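Local coordinates for protein neurotoxin (Clostridium botulinum, PDB 1ZB7) that acts as a zinc endopeptidase in the host cytosol, cleaving synaptobrevins (VAMP1, VAMP2 and VAMP3), at an Ala-Ala bond in VAMP2, at residues A[16-22]-A[138-144]; A[4-10]-A[35-40]; A[117-122]-A[185-190]; A[112-117]-A[155-159]. All blocks are in the same frame, centred on the assembly; numbering follows the deposited sequence.

Contact 1 (A[16-22]-A[138-144])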
loop_
_atom_site.group_PDB
_atom_site.type_symbol
_atom_site.label_atom_id
_atom_site.label_comp_id
_atom_site.label_asym_id
_atom_site.label_seq_id
_atom_site.Cartn_x
_atom_site.Cartn_y
_atom_site.Cartn_z
ATOM N N ASN A 16 40.997 -4.176 -23.978
ATOM C CA ASN A 16 41.240 -2.914 -23.284
ATOM C C ASN A 16 40.364 -1.817 -23.756
ATOM O O ASN A 16 40.561 -0.708 -23.378
ATOM C CB ASN A 16 42.698 -2.488 -23.399
ATOM C CG ASN A 16 43.642 -3.468 -22.766
ATOM O OD1 ASN A 16 43.402 -3.946 -21.668
ATOM N ND2 ASN A 16 44.664 -3.813 -23.461
ATOM N N ASP A 17 39.409 -2.123 -24.623
ATOM C CA ASP A 17 38.492 -1.169 -25.188
ATOM C C ASP A 17 37.079 -1.539 -24.691
ATOM O O ASP A 17 36.531 -0.913 -23.749
ATOM C CB ASP A 17 38.573 -1.212 -26.723
ATOM C CG ASP A 17 37.502 -0.295 -27.410
ATOM O OD1 ASP A 17 36.756 0.468 -26.760
ATOM O OD2 ASP A 17 37.344 -0.396 -28.613
ATOM N N ASP A 18 36.472 -2.565 -25.303
ATOM C CA ASP A 18 35.110 -2.916 -24.923
ATOM C C ASP A 18 35.059 -4.250 -24.170
ATOM O O ASP A 18 34.026 -4.646 -23.681
ATOM C CB ASP A 18 34.165 -2.836 -26.129
ATOM C CG ASP A 18 34.567 -3.789 -27.257
ATOM O OD1 ASP A 18 35.548 -4.577 -27.157
ATOM O OD2 ASP A 18 33.856 -3.801 -28.251
ATOM N N ILE A 19 36.212 -4.879 -24.028
ATOM C CA ILE A 19 36.372 -6.035 -23.151
ATOM C C ILE A 19 37.574 -5.746 -22.259
ATOM O O ILE A 19 38.708 -5.626 -22.751
ATOM C CB ILE A 19 36.526 -7.384 -23.913
ATOM C CG1 ILE A 19 35.332 -7.594 -24.833
ATOM C CG2 ILE A 19 36.605 -8.509 -22.904
ATOM C CD1 ILE A 19 35.385 -8.777 -25.785
ATOM N N ILE A 20 37.300 -5.536 -20.980
ATOM C CA ILE A 20 38.281 -5.039 -20.050
ATOM C C ILE A 20 38.191 -5.726 -18.685
ATOM O O ILE A 20 37.198 -6.464 -18.366
ATOM C CB ILE A 20 38.113 -3.425 -19.828
ATOM C CG1 ILE A 20 36.799 -3.131 -19.071
ATOM C CG2 ILE A 20 38.119 -2.624 -21.112
ATOM C CD1 ILE A 20 36.705 -1.611 -18.499
ATOM N N MET A 21 39.240 -5.477 -17.891
ATOM C CA MET A 21 39.317 -5.700 -16.453
ATOM C C MET A 21 39.017 -4.412 -15.730
ATOM O O MET A 21 39.587 -3.381 -16.015
ATOM C CB MET A 21 40.686 -6.238 -16.057
ATOM C CG MET A 21 41.023 -7.623 -16.675
ATOM S SD MET A 21 39.761 -8.925 -16.449
ATOM C CE MET A 21 40.027 -9.423 -14.748
ATOM N N MET A 22 38.075 -4.464 -14.812
ATOM C CA MET A 22 37.623 -3.289 -14.143
ATOM C C MET A 22 37.376 -3.530 -12.662
ATOM O O MET A 22 37.042 -4.601 -12.248
ATOM C CB MET A 22 36.344 -2.691 -14.807
ATOM C CG MET A 22 35.137 -3.545 -14.705
ATOM S SD MET A 22 33.571 -2.730 -14.549
ATOM C CE MET A 22 33.384 -1.936 -16.179
ATOM N N ILE A 138 35.602 4.776 -12.180
ATOM C CA ILE A 138 36.157 3.513 -11.666
ATOM C C ILE A 138 37.540 3.281 -12.245
ATOM O O ILE A 138 38.004 4.003 -13.122
ATOM C CB ILE A 138 35.226 2.301 -12.024
ATOM C CG1 ILE A 138 35.039 2.090 -13.543
ATOM C CG2 ILE A 138 33.867 2.556 -11.414
ATOM C CD1 ILE A 138 34.379 0.706 -13.885
ATOM N N ASN A 139 38.215 2.270 -11.727
ATOM C CA ASN A 139 39.526 1.852 -12.226
ATOM C C ASN A 139 39.349 0.811 -13.333
ATOM O O ASN A 139 38.606 -0.167 -13.197
ATOM C CB ASN A 139 40.327 1.152 -11.172
ATOM C CG ASN A 139 40.771 2.051 -10.018
ATOM O OD1 ASN A 139 41.226 3.155 -10.199
ATOM N ND2 ASN A 139 40.694 1.489 -8.795
ATOM N N LYS A 140 40.090 1.021 -14.390
ATOM C CA LYS A 140 40.265 0.101 -15.490
ATOM C C LYS A 140 41.752 -0.287 -15.567
ATOM O O LYS A 140 42.668 0.536 -15.404
ATOM C CB LYS A 140 39.823 0.835 -16.771
ATOM C CG LYS A 140 40.469 0.385 -18.114
ATOM C CD LYS A 140 39.922 1.295 -19.290
ATOM C CE LYS A 140 40.129 0.616 -20.638
ATOM N NZ LYS A 140 40.167 1.651 -21.759
ATOM N N LYS A 141 42.012 -1.534 -15.888
ATOM C CA LYS A 141 43.369 -2.014 -15.973
ATOM C C LYS A 141 43.660 -2.321 -17.419
ATOM O O LYS A 141 43.022 -3.222 -17.981
ATOM C CB LYS A 141 43.498 -3.264 -15.135
ATOM C CG LYS A 141 44.834 -3.543 -14.649
ATOM C CD LYS A 141 44.892 -4.913 -14.005
ATOM C CE LYS A 141 44.826 -4.877 -12.485
ATOM N NZ LYS A 141 45.318 -6.203 -12.010
ATOM N N ILE A 142 44.643 -1.631 -17.986
ATOM C CA ILE A 142 45.121 -1.832 -19.357
ATOM C C ILE A 142 46.082 -3.013 -19.326
ATOM O O ILE A 142 47.111 -2.910 -18.726
ATOM C CB ILE A 142 45.900 -0.577 -19.920
ATOM C CG1 ILE A 142 45.094 0.726 -19.819
ATOM C CG2 ILE A 142 46.318 -0.788 -21.340
ATOM C CD1 ILE A 142 43.804 0.744 -20.674
ATOM N N ILE A 143 45.723 -4.124 -19.951
ATOM C CA ILE A 143 46.524 -5.324 -19.921
ATOM C C ILE A 143 47.419 -5.369 -21.138
ATOM O O ILE A 143 46.945 -5.574 -22.251
ATOM C CB ILE A 143 45.669 -6.644 -19.930
ATOM C CG1 ILE A 143 44.632 -6.688 -18.780
ATOM C CG2 ILE A 143 46.635 -7.923 -19.911
ATOM C CD1 ILE A 143 45.156 -7.113 -17.404
ATOM N N GLN A 144 48.715 -5.234 -20.913
ATOM C CA GLN A 144 49.696 -5.283 -21.988
ATOM C C GLN A 144 50.707 -6.375 -21.679
ATOM O O GLN A 144 51.242 -6.418 -20.569
ATOM C CB GLN A 144 50.422 -3.939 -22.150
ATOM C CG GLN A 144 49.507 -2.693 -22.409
ATOM C CD GLN A 144 48.934 -2.594 -23.841
ATOM O OE1 GLN A 144 48.660 -3.607 -24.481
ATOM N NE2 GLN A 144 48.718 -1.353 -24.318
HETATM O O HOH W 1 41.568 -4.163 -19.730
HETATM O O HOH W 2 37.343 0.992 -22.076
#
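Asn16 meets Ile143 through a pair of amide-to-backbone hydrogen bonds. Its OD1 accepts from Ile143 N at 2.9 Å, with the donor above the carbonyl plane, and its ND2 donates to Ile143 O at 3.1 Å, an oxygen lying nearly in the plane of the side-chain amide. With chi1 at -62°, CG stands opposite the carbonyl carbon of Asn16, and the amide is delivered alongside the chain after Ile142. Two bonds to one residue fix the rotation of this amide. The backbone O of Asn16 takes a further bond from Lys140 NZ (2.9 Å), reached by a lysine chain extended beyond CG, and a water joins the same NZ to Asp17 O. A second water links Asn16 OD1, Met21 N and Lys141 O. Ile20 then sets its CG2 against Lys140 CE, the two side chains crossing at about a right angle. Met21 O accepts from Lys141 N, 3.1 Å away and with an N-H...O angle of 167°. At Met22 the CA atoms come closest, 4.5 Å between its CA and that of Lys140, a non-hydrogen-bonded pair. The bent Met22 chain brings SD to 3.6 Å from Ile138 CD1, while Trp44 and Val46 also touch this methionine. The axes of 19-22 and 138-142 run at 122°, far from straight antiparallel: a splayed neighbour pair in the mixed beta-sheet of this M27 zinc protease.

Contact 2 (A[4-10]-A[35-40])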
loop_
_atom_site.group_PDB
_atom_site.type_symbol
_atom_site.label_atom_id
_atom_site.label_comp_id
_atom_site.label_asym_id
_atom_site.label_seq_id
_atom_site.Cartn_x
_atom_site.Cartn_y
_atom_site.Cartn_z
ATOM N N ASN A 4 23.363 1.068 -30.899
ATOM C CA ASN A 4 23.910 -0.196 -31.280
ATOM C C ASN A 4 24.190 -1.108 -30.070
ATOM O O ASN A 4 24.807 -0.705 -29.135
ATOM C CB ASN A 4 25.194 -0.014 -32.102
ATOM C CG ASN A 4 25.812 -1.362 -32.524
ATOM O OD1 ASN A 4 26.768 -1.881 -31.855
ATOM N ND2 ASN A 4 25.245 -1.969 -33.582
ATOM N N ILE A 5 23.835 -2.363 -30.194
ATOM C CA ILE A 5 24.055 -3.345 -29.125
ATOM C C ILE A 5 24.992 -4.439 -29.664
ATOM O O ILE A 5 24.636 -5.142 -30.608
ATOM C CB ILE A 5 22.716 -3.934 -28.589
ATOM C CG1 ILE A 5 21.790 -2.772 -28.199
ATOM C CG2 ILE A 5 22.985 -4.856 -27.434
ATOM C CD1 ILE A 5 20.466 -3.167 -27.684
ATOM N N LYS A 6 26.176 -4.533 -29.049
ATOM C CA LYS A 6 27.202 -5.442 -29.479
ATOM C C LYS A 6 27.066 -6.846 -28.867
ATOM O O LYS A 6 26.764 -6.974 -27.706
ATOM C CB LYS A 6 28.589 -4.854 -29.176
ATOM C CG LYS A 6 29.678 -5.594 -29.900
ATOM C CD LYS A 6 30.945 -4.858 -29.911
ATOM C CE LYS A 6 32.040 -5.892 -30.317
ATOM N NZ LYS A 6 33.311 -5.139 -30.552
ATOM N N ASN A 7 27.265 -7.875 -29.693
ATOM C CA ASN A 7 27.359 -9.269 -29.318
ATOM C C ASN A 7 28.738 -9.645 -28.839
ATOM O O ASN A 7 29.657 -9.249 -29.387
ATOM C CB ASN A 7 27.047 -10.188 -30.537
ATOM C CG ASN A 7 25.596 -10.031 -31.104
ATOM O OD1 ASN A 7 24.557 -9.994 -30.376
ATOM N ND2 ASN A 7 25.530 -10.007 -32.438
ATOM N N PHE A 8 28.843 -10.516 -27.867
ATOM C CA PHE A 8 30.092 -10.958 -27.253
ATOM C C PHE A 8 29.928 -12.382 -26.824
ATOM O O PHE A 8 28.792 -12.832 -26.547
ATOM C CB PHE A 8 30.375 -10.212 -25.956
ATOM C CG PHE A 8 30.752 -8.739 -26.153
ATOM C CD1 PHE A 8 32.003 -8.383 -26.632
ATOM C CD2 PHE A 8 29.887 -7.751 -25.794
ATOM C CE1 PHE A 8 32.354 -7.046 -26.775
ATOM C CE2 PHE A 8 30.257 -6.425 -25.955
ATOM C CZ PHE A 8 31.451 -6.091 -26.388
ATOM N N ASN A 9 31.060 -13.081 -26.754
ATOM C CA ASN A 9 31.180 -14.355 -26.048
ATOM C C ASN A 9 31.977 -14.075 -24.822
ATOM O O ASN A 9 32.843 -13.279 -24.907
ATOM C CB ASN A 9 31.906 -15.406 -26.923
ATOM C CG ASN A 9 31.249 -15.571 -28.302
ATOM O OD1 ASN A 9 30.155 -16.185 -28.374
ATOM N ND2 ASN A 9 31.878 -14.995 -29.402
ATOM N N TYR A 10 31.677 -14.717 -23.694
ATOM C CA TYR A 10 32.458 -14.593 -22.500
ATOM C C TYR A 10 33.942 -14.769 -22.687
ATOM O O TYR A 10 34.721 -14.052 -22.082
ATOM C CB TYR A 10 32.014 -15.511 -21.382
ATOM C CG TYR A 10 32.708 -15.114 -20.086
ATOM C CD1 TYR A 10 32.302 -13.981 -19.394
ATOM C CD2 TYR A 10 33.792 -15.807 -19.590
ATOM C CE1 TYR A 10 32.914 -13.598 -18.258
ATOM C CE2 TYR A 10 34.408 -15.408 -18.407
ATOM C CZ TYR A 10 33.952 -14.308 -17.752
ATOM O OH TYR A 10 34.499 -13.871 -16.564
ATOM N N LYS A 35 36.126 -9.095 -15.369
ATOM C CA LYS A 35 36.058 -9.056 -16.827
ATOM C C LYS A 35 34.707 -8.466 -17.192
ATOM O O LYS A 35 33.710 -8.905 -16.705
ATOM C CB LYS A 35 36.358 -10.419 -17.445
ATOM C CG LYS A 35 36.201 -10.452 -18.968
ATOM C CD LYS A 35 36.754 -11.709 -19.617
ATOM C CE LYS A 35 36.848 -11.560 -21.087
ATOM N NZ LYS A 35 37.308 -12.748 -21.758
ATOM N N ALA A 36 34.707 -7.341 -17.927
ATOM C CA ALA A 36 33.496 -6.598 -18.274
ATOM C C ALA A 36 33.372 -6.321 -19.790
ATOM O O ALA A 36 34.345 -6.323 -20.493
ATOM C CB ALA A 36 33.383 -5.224 -17.354
ATOM N N PHE A 37 32.137 -6.188 -20.257
ATOM C CA PHE A 37 31.759 -6.153 -21.702
ATOM C C PHE A 37 30.875 -4.914 -21.949
ATOM O O PHE A 37 29.826 -4.707 -21.297
ATOM C CB PHE A 37 31.026 -7.396 -22.141
ATOM C CG PHE A 37 31.750 -8.657 -21.836
ATOM C CD1 PHE A 37 32.479 -9.321 -22.830
ATOM C CD2 PHE A 37 31.791 -9.138 -20.554
ATOM C CE1 PHE A 37 33.185 -10.479 -22.565
ATOM C CE2 PHE A 37 32.503 -10.326 -20.253
ATOM C CZ PHE A 37 33.209 -10.988 -21.299
ATOM N N ARG A 38 31.347 -4.065 -22.849
ATOM C CA ARG A 38 30.619 -2.879 -23.181
ATOM C C ARG A 38 29.731 -3.193 -24.364
ATOM O O ARG A 38 30.163 -3.141 -25.552
ATOM C CB ARG A 38 31.538 -1.689 -23.465
ATOM C CG ARG A 38 30.815 -0.304 -23.487
ATOM C CD ARG A 38 31.652 0.934 -23.922
ATOM N NE ARG A 38 32.049 0.826 -25.317
ATOM C CZ ARG A 38 33.304 0.761 -25.782
ATOM N NH1 ARG A 38 34.336 0.809 -24.960
ATOM N NH2 ARG A 38 33.537 0.592 -27.091
ATOM N N ILE A 39 28.490 -3.455 -24.027
ATOM C CA ILE A 39 27.495 -3.779 -25.015
ATOM C C ILE A 39 26.832 -2.583 -25.750
ATOM O O ILE A 39 26.334 -2.703 -26.890
ATOM C CB ILE A 39 26.399 -4.683 -24.363
ATOM C CG1 ILE A 39 25.761 -3.956 -23.154
ATOM C CG2 ILE A 39 26.999 -5.989 -23.967
ATOM C CD1 ILE A 39 24.341 -4.320 -22.995
ATOM N N ILE A 40 26.816 -1.450 -25.058
ATOM C CA ILE A 40 26.269 -0.183 -25.514
ATOM C C ILE A 40 27.238 0.816 -24.954
ATOM O O ILE A 40 27.838 0.576 -23.919
ATOM C CB ILE A 40 24.813 0.099 -24.943
ATOM C CG1 ILE A 40 23.797 -0.898 -25.481
ATOM C CG2 ILE A 40 24.291 1.522 -25.405
ATOM C CD1 ILE A 40 22.478 -1.184 -24.601
HETATM O O HOH W 3 33.289 -11.473 -15.566
#
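Lys6 N donates to Ile39 O at 2.8 Å, in the carbonyl plane and on a lone pair, and at the other end Lys35 NZ reaches Tyr10 O at 2.9 Å, likewise in the carbonyl plane. These two bonds clamp an irregular N-terminal segment, running nearly antiparallel (164°), along strand 34-38 of the large mixed sheet of the protease and the corner after it; an aromatic cluster of Phe8, Tyr10 and Phe37 packs from the centre to the Tyr10 end. Lys35 NZ has a second acceptor in Asp12 O, and a water bridges Tyr10 OH to Lys35 O. Within the cluster, Phe37 turns an edge toward the face of Phe8, the planes at 61°, while its CB sits over that same ring, 4.1 Å from the Phe8 centroid. Lys6 CG lies over the opposite face, which sandwiches Phe8. The Tyr10 ring meets Phe37 obliquely, with Tyr10 CD1 3.7 Å from Phe37 CZ. At the Lys6 end, Ile5 and Ile40 lie side by side, pointing the same way, and Ile39 and Ile40 continue onto Phe96 of helix 82-99. A chi1 of -70° turns the Phe8 ring back beside its own N and toward the strand, where its edge meets backbone: Phe8 CE2 lies 3.3 Å from Arg38 O, in the ring plane.

Contact 3 (A[117-122]-A[185-190])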
loop_
_atom_site.group_PDB
_atom_site.type_symbol
_atom_site.label_atom_id
_atom_site.label_comp_id
_atom_site.label_asym_id
_atom_site.label_seq_id
_atom_site.Cartn_x
_atom_site.Cartn_y
_atom_site.Cartn_z
ATOM N N PRO A 117 26.907 11.383 -15.816
ATOM C CA PRO A 117 27.013 12.091 -14.537
ATOM C C PRO A 117 27.862 13.371 -14.657
ATOM O O PRO A 117 28.777 13.467 -15.503
ATOM C CB PRO A 117 27.663 11.069 -13.577
ATOM C CG PRO A 117 27.833 9.817 -14.406
ATOM C CD PRO A 117 27.308 9.972 -15.740
ATOM N N TYR A 118 27.474 14.386 -13.886
ATOM C CA TYR A 118 28.250 15.562 -13.716
ATOM C C TYR A 118 29.620 15.203 -13.146
ATOM O O TYR A 118 29.764 14.342 -12.267
ATOM C CB TYR A 118 27.476 16.555 -12.850
ATOM C CG TYR A 118 28.099 17.953 -12.783
ATOM C CD1 TYR A 118 27.745 18.920 -13.724
ATOM C CD2 TYR A 118 29.042 18.282 -11.808
ATOM C CE1 TYR A 118 28.323 20.240 -13.686
ATOM C CE2 TYR A 118 29.633 19.611 -11.773
ATOM C CZ TYR A 118 29.259 20.558 -12.734
ATOM O OH TYR A 118 29.807 21.810 -12.796
ATOM N N LEU A 119 30.660 15.851 -13.679
ATOM C CA LEU A 119 32.045 15.779 -13.127
ATOM C C LEU A 119 32.225 16.498 -11.779
ATOM O O LEU A 119 32.866 17.518 -11.675
ATOM C CB LEU A 119 33.041 16.266 -14.165
ATOM C CG LEU A 119 32.915 15.697 -15.561
ATOM C CD1 LEU A 119 33.999 16.163 -16.412
ATOM C CD2 LEU A 119 32.896 14.110 -15.592
ATOM N N GLY A 120 31.632 15.951 -10.735
ATOM C CA GLY A 120 31.744 16.509 -9.409
ATOM C C GLY A 120 30.602 16.076 -8.519
ATOM O O GLY A 120 29.784 15.290 -8.895
ATOM N N ASN A 121 30.528 16.654 -7.329
ATOM C CA ASN A 121 29.485 16.378 -6.327
ATOM C C ASN A 121 29.565 17.513 -5.339
ATOM O O ASN A 121 30.352 18.374 -5.523
ATOM C CB ASN A 121 29.648 15.027 -5.620
ATOM C CG ASN A 121 31.043 14.786 -5.072
ATOM O OD1 ASN A 121 31.553 15.562 -4.298
ATOM N ND2 ASN A 121 31.617 13.646 -5.409
ATOM N N ALA A 122 28.705 17.500 -4.324
ATOM C CA ALA A 122 28.615 18.560 -3.313
ATOM C C ALA A 122 29.934 18.954 -2.734
ATOM O O ALA A 122 30.081 20.062 -2.330
ATOM C CB ALA A 122 27.666 18.105 -2.133
ATOM N N GLU A 185 20.711 15.183 -6.079
ATOM C CA GLU A 185 21.062 16.603 -6.099
ATOM C C GLU A 185 21.487 17.117 -7.480
ATOM O O GLU A 185 22.269 18.090 -7.562
ATOM C CB GLU A 185 22.175 16.901 -5.122
ATOM C CG GLU A 185 21.998 16.385 -3.757
ATOM C CD GLU A 185 23.304 16.397 -3.007
ATOM O OE1 GLU A 185 24.384 16.406 -3.647
ATOM O OE2 GLU A 185 23.276 16.393 -1.765
ATOM N N GLY A 186 21.007 16.484 -8.551
ATOM C CA GLY A 186 21.226 16.985 -9.933
ATOM C C GLY A 186 22.543 16.525 -10.558
ATOM O O GLY A 186 22.640 16.378 -11.751
ATOM N N PHE A 187 23.570 16.288 -9.743
ATOM C CA PHE A 187 24.863 15.800 -10.281
ATOM C C PHE A 187 24.679 14.474 -11.004
ATOM O O PHE A 187 25.228 14.268 -12.079
ATOM C CB PHE A 187 25.867 15.591 -9.139
ATOM C CG PHE A 187 26.169 16.807 -8.374
ATOM C CD1 PHE A 187 27.085 17.733 -8.858
ATOM C CD2 PHE A 187 25.587 17.037 -7.124
ATOM C CE1 PHE A 187 27.378 18.843 -8.140
ATOM C CE2 PHE A 187 25.899 18.163 -6.421
ATOM C CZ PHE A 187 26.793 19.081 -6.954
ATOM N N GLY A 188 23.861 13.594 -10.411
ATOM C CA GLY A 188 23.697 12.228 -10.854
ATOM C C GLY A 188 24.936 11.449 -10.456
ATOM O O GLY A 188 25.868 12.022 -9.857
ATOM N N ALA A 189 25.007 10.213 -10.889
ATOM C CA ALA A 189 26.044 9.297 -10.393
ATOM C C ALA A 189 26.006 8.112 -11.266
ATOM O O ALA A 189 24.953 7.788 -11.805
ATOM C CB ALA A 189 25.739 8.849 -8.972
ATOM N N ARG A 190 27.184 7.546 -11.521
ATOM C CA ARG A 190 27.257 6.313 -12.240
ATOM C C ARG A 190 26.413 5.294 -11.429
ATOM O O ARG A 190 26.418 5.281 -10.194
ATOM C CB ARG A 190 28.691 5.823 -12.371
ATOM C CG ARG A 190 29.322 5.457 -11.066
ATOM C CD ARG A 190 30.751 5.235 -11.174
ATOM N NE ARG A 190 31.336 4.668 -9.974
ATOM C CZ ARG A 190 31.194 3.403 -9.633
ATOM N NH1 ARG A 190 30.474 2.597 -10.431
ATOM N NH2 ARG A 190 31.719 2.951 -8.485
HETATM O O HOH W 4 26.686 15.016 -4.025
#
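Tyr118 and Phe187 are joined first by a backbone hydrogen bond: Tyr118 N donates to Phe187 O at 2.9 Å, with an N-H...O angle of 164° and the donor slightly tilted from the carbonyl plane. A water extends the polar set at the far end, accepting from Ala122 N and donating to Glu185 OE1 at 2.7 Å. Aromatic contacts follow. The edge of Phe187 is turned toward the face of Tyr118 in an offset edge-to-face pair, centroids 5.7 Å apart and planes at 65°; the nearest atoms are Tyr118 CD2 and Phe187 CD1. Phe187 has chi1 -60°, which swings its ring away from its own carbonyl carbon and against the Gly120-Ala122 backbone. There Asn121 CA stands 3.6 Å from the Phe187 centroid, almost on the ring normal, a CH-pi contact that lays the peptide chain flat over this face. The two segments are both loops: 117-122 follows helix 103-114, and contains an inverse gamma turn centred on Leu119, whereas 185-190 leads into strand 191-194 of the mixed sheet. Helix 282-303 packs against both aromatic residues, through Ile299, Arg302 and Leu303. The remaining contacts are apolar carbons on backbone. Tyr118 CB approaches Phe187 O at 3.3 Å, and the Pro117 ring lies against the chain from Gly188 to Arg190, its CG 3.7 Å from Arg190 N.

Contact 4 (A[112-117]-A[155-159])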
loop_
_atom_site.group_PDB
_atom_site.type_symbol
_atom_site.label_atom_id
_atom_site.label_comp_id
_atom_site.label_asym_id
_atom_site.label_seq_id
_atom_site.Cartn_x
_atom_site.Cartn_y
_atom_site.Cartn_z
ATOM N N ILE A 112 19.700 7.118 -21.440
ATOM C CA ILE A 112 20.702 6.615 -20.484
ATOM C C ILE A 112 22.123 6.856 -20.958
ATOM O O ILE A 112 22.942 7.331 -20.204
ATOM C CB ILE A 112 20.397 5.093 -20.112
ATOM C CG1 ILE A 112 19.136 5.043 -19.200
ATOM C CG2 ILE A 112 21.571 4.420 -19.515
ATOM C CD1 ILE A 112 18.529 3.674 -19.022
ATOM N N VAL A 113 22.410 6.510 -22.208
ATOM C CA VAL A 113 23.693 6.741 -22.860
ATOM C C VAL A 113 24.111 8.183 -22.805
ATOM O O VAL A 113 25.246 8.509 -22.442
ATOM C CB VAL A 113 23.653 6.275 -24.339
ATOM C CG1 VAL A 113 24.970 6.701 -25.140
ATOM C CG2 VAL A 113 23.553 4.800 -24.354
ATOM N N ASP A 114 23.193 9.066 -23.135
ATOM C CA ASP A 114 23.482 10.471 -23.017
ATOM C C ASP A 114 23.581 11.095 -21.626
ATOM O O ASP A 114 24.055 12.277 -21.517
ATOM C CB ASP A 114 22.450 11.283 -23.856
ATOM C CG ASP A 114 22.667 11.117 -25.329
ATOM O OD1 ASP A 114 23.714 10.496 -25.783
ATOM O OD2 ASP A 114 21.760 11.589 -26.050
ATOM N N ALA A 115 23.103 10.428 -20.581
ATOM C CA ALA A 115 22.952 11.069 -19.260
ATOM C C ALA A 115 24.161 10.859 -18.393
ATOM O O ALA A 115 24.094 10.338 -17.300
ATOM C CB ALA A 115 21.697 10.635 -18.565
ATOM N N ILE A 116 25.298 11.308 -18.912
ATOM C CA ILE A 116 26.578 11.279 -18.222
ATOM C C ILE A 116 26.451 12.000 -16.895
ATOM O O ILE A 116 25.904 13.081 -16.847
ATOM C CB ILE A 116 27.629 11.861 -19.191
ATOM C CG1 ILE A 116 28.131 10.783 -20.093
ATOM C CG2 ILE A 116 28.802 12.596 -18.585
ATOM C CD1 ILE A 116 27.379 10.824 -21.318
ATOM N N PRO A 117 26.907 11.383 -15.816
ATOM C CA PRO A 117 27.013 12.091 -14.537
ATOM C C PRO A 117 27.862 13.371 -14.657
ATOM O O PRO A 117 28.777 13.467 -15.503
ATOM C CB PRO A 117 27.663 11.069 -13.577
ATOM C CG PRO A 117 27.833 9.817 -14.406
ATOM C CD PRO A 117 27.308 9.972 -15.740
ATOM N N MET A 155 35.077 6.391 -17.046
ATOM C CA MET A 155 33.771 6.919 -16.788
ATOM C C MET A 155 32.700 6.019 -17.444
ATOM O O MET A 155 32.845 5.617 -18.596
ATOM C CB MET A 155 33.719 8.323 -17.308
ATOM C CG MET A 155 34.686 9.322 -16.575
ATOM S SD MET A 155 34.849 10.948 -17.413
ATOM C CE MET A 155 33.077 11.083 -18.008
ATOM N N THR A 156 31.643 5.686 -16.696
ATOM C CA THR A 156 30.604 4.851 -17.165
ATOM C C THR A 156 29.270 5.440 -16.712
ATOM O O THR A 156 29.239 6.159 -15.730
ATOM C CB THR A 156 30.739 3.367 -16.525
ATOM O OG1 THR A 156 30.486 3.380 -15.117
ATOM C CG2 THR A 156 32.107 2.801 -16.680
ATOM N N ASN A 157 28.158 5.050 -17.339
ATOM C CA ASN A 157 26.810 5.416 -16.840
ATOM C C ASN A 157 26.125 4.290 -16.015
ATOM O O ASN A 157 25.474 4.550 -15.012
ATOM C CB ASN A 157 25.913 5.851 -18.011
ATOM C CG ASN A 157 26.325 7.176 -18.615
ATOM O OD1 ASN A 157 27.392 7.747 -18.310
ATOM N ND2 ASN A 157 25.459 7.705 -19.431
ATOM N N LEU A 158 26.286 3.041 -16.489
ATOM C CA LEU A 158 25.655 1.848 -16.002
ATOM C C LEU A 158 26.580 0.634 -16.083
ATOM O O LEU A 158 27.159 0.332 -17.166
ATOM C CB LEU A 158 24.357 1.566 -16.772
ATOM C CG LEU A 158 23.549 0.350 -16.295
ATOM C CD1 LEU A 158 23.158 0.406 -14.805
ATOM C CD2 LEU A 158 22.352 0.176 -17.182
ATOM N N ILE A 159 26.761 -0.005 -14.908
ATOM C CA ILE A 159 27.366 -1.302 -14.747
ATOM C C ILE A 159 26.321 -2.337 -14.167
ATOM O O ILE A 159 25.686 -2.096 -13.132
ATOM C CB ILE A 159 28.675 -1.250 -13.934
ATOM C CG1 ILE A 159 29.652 -0.291 -14.533
ATOM C CG2 ILE A 159 29.314 -2.646 -13.853
ATOM C CD1 ILE A 159 30.741 0.137 -13.587
#
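Asn157 faces the place where helix 103-114 ends and its chain leaves through an inverse gamma turn centred on Ala115, the closest CA pair being Ile116 and Asn157 at 6.0 Å. The contact thus joins a helix C-terminal end to the residues just before strand 158-161 of the mixed sheet, by means of a single asparagine amide. Its ND2 donates to Ile112 O at 2.7 Å; the donor lies in the carbonyl plane, and that oxygen lies close to the plane of the amide, although the N-H...O angle of 147° shows a bent bond. Ile112 O also accepts from Ala115 N, so two donors grip one helical carbonyl. Val113 O is 3.1 Å from Asn157 ND2. Asn157 CG lies beside its own backbone N (chi1 -70°), which points the amide at the helix end. The other half of the amide is held as well, since OD1 accepts from Arg42 NH1, which fixes the flip of the group. Leu239 of helix 224-239 packs on Asn157, and Ile112 rests on Leu232 and Ile43, with its side chain about 13 Å from the bound zinc ion. Ile116 and Pro117 cross the amide obliquely, their nearest carbons meeting its oxygen: Ile116 CG1 at 3.6 Å and Pro117 CD at 3.4 Å from Asn157 OD1.

In the fold
From the N terminus, segment 4-10 opens contact 2, which closes at 35-40, after 16-22 has opened contact 1; the two therefore cross, and meet in the Asp18-Lys6 salt bridge and in neighbouring strands 19-23 and 34-38. Contact 1 stays open until 138-144, spanning helices 82-99 and 103-114. Contact 4 opens at 112-117 and closes at 155-159, and contact 3 opens at 117-122, sharing Pro117, and closes last at 185-190; each crosses contact 1, and they cross each other. Contact 2 precedes both in series, yet Ile40 packs on Val113. Together they tie the N-terminal strands, a helix end and the loop leading to strand 191-194 to the large mixed sheet.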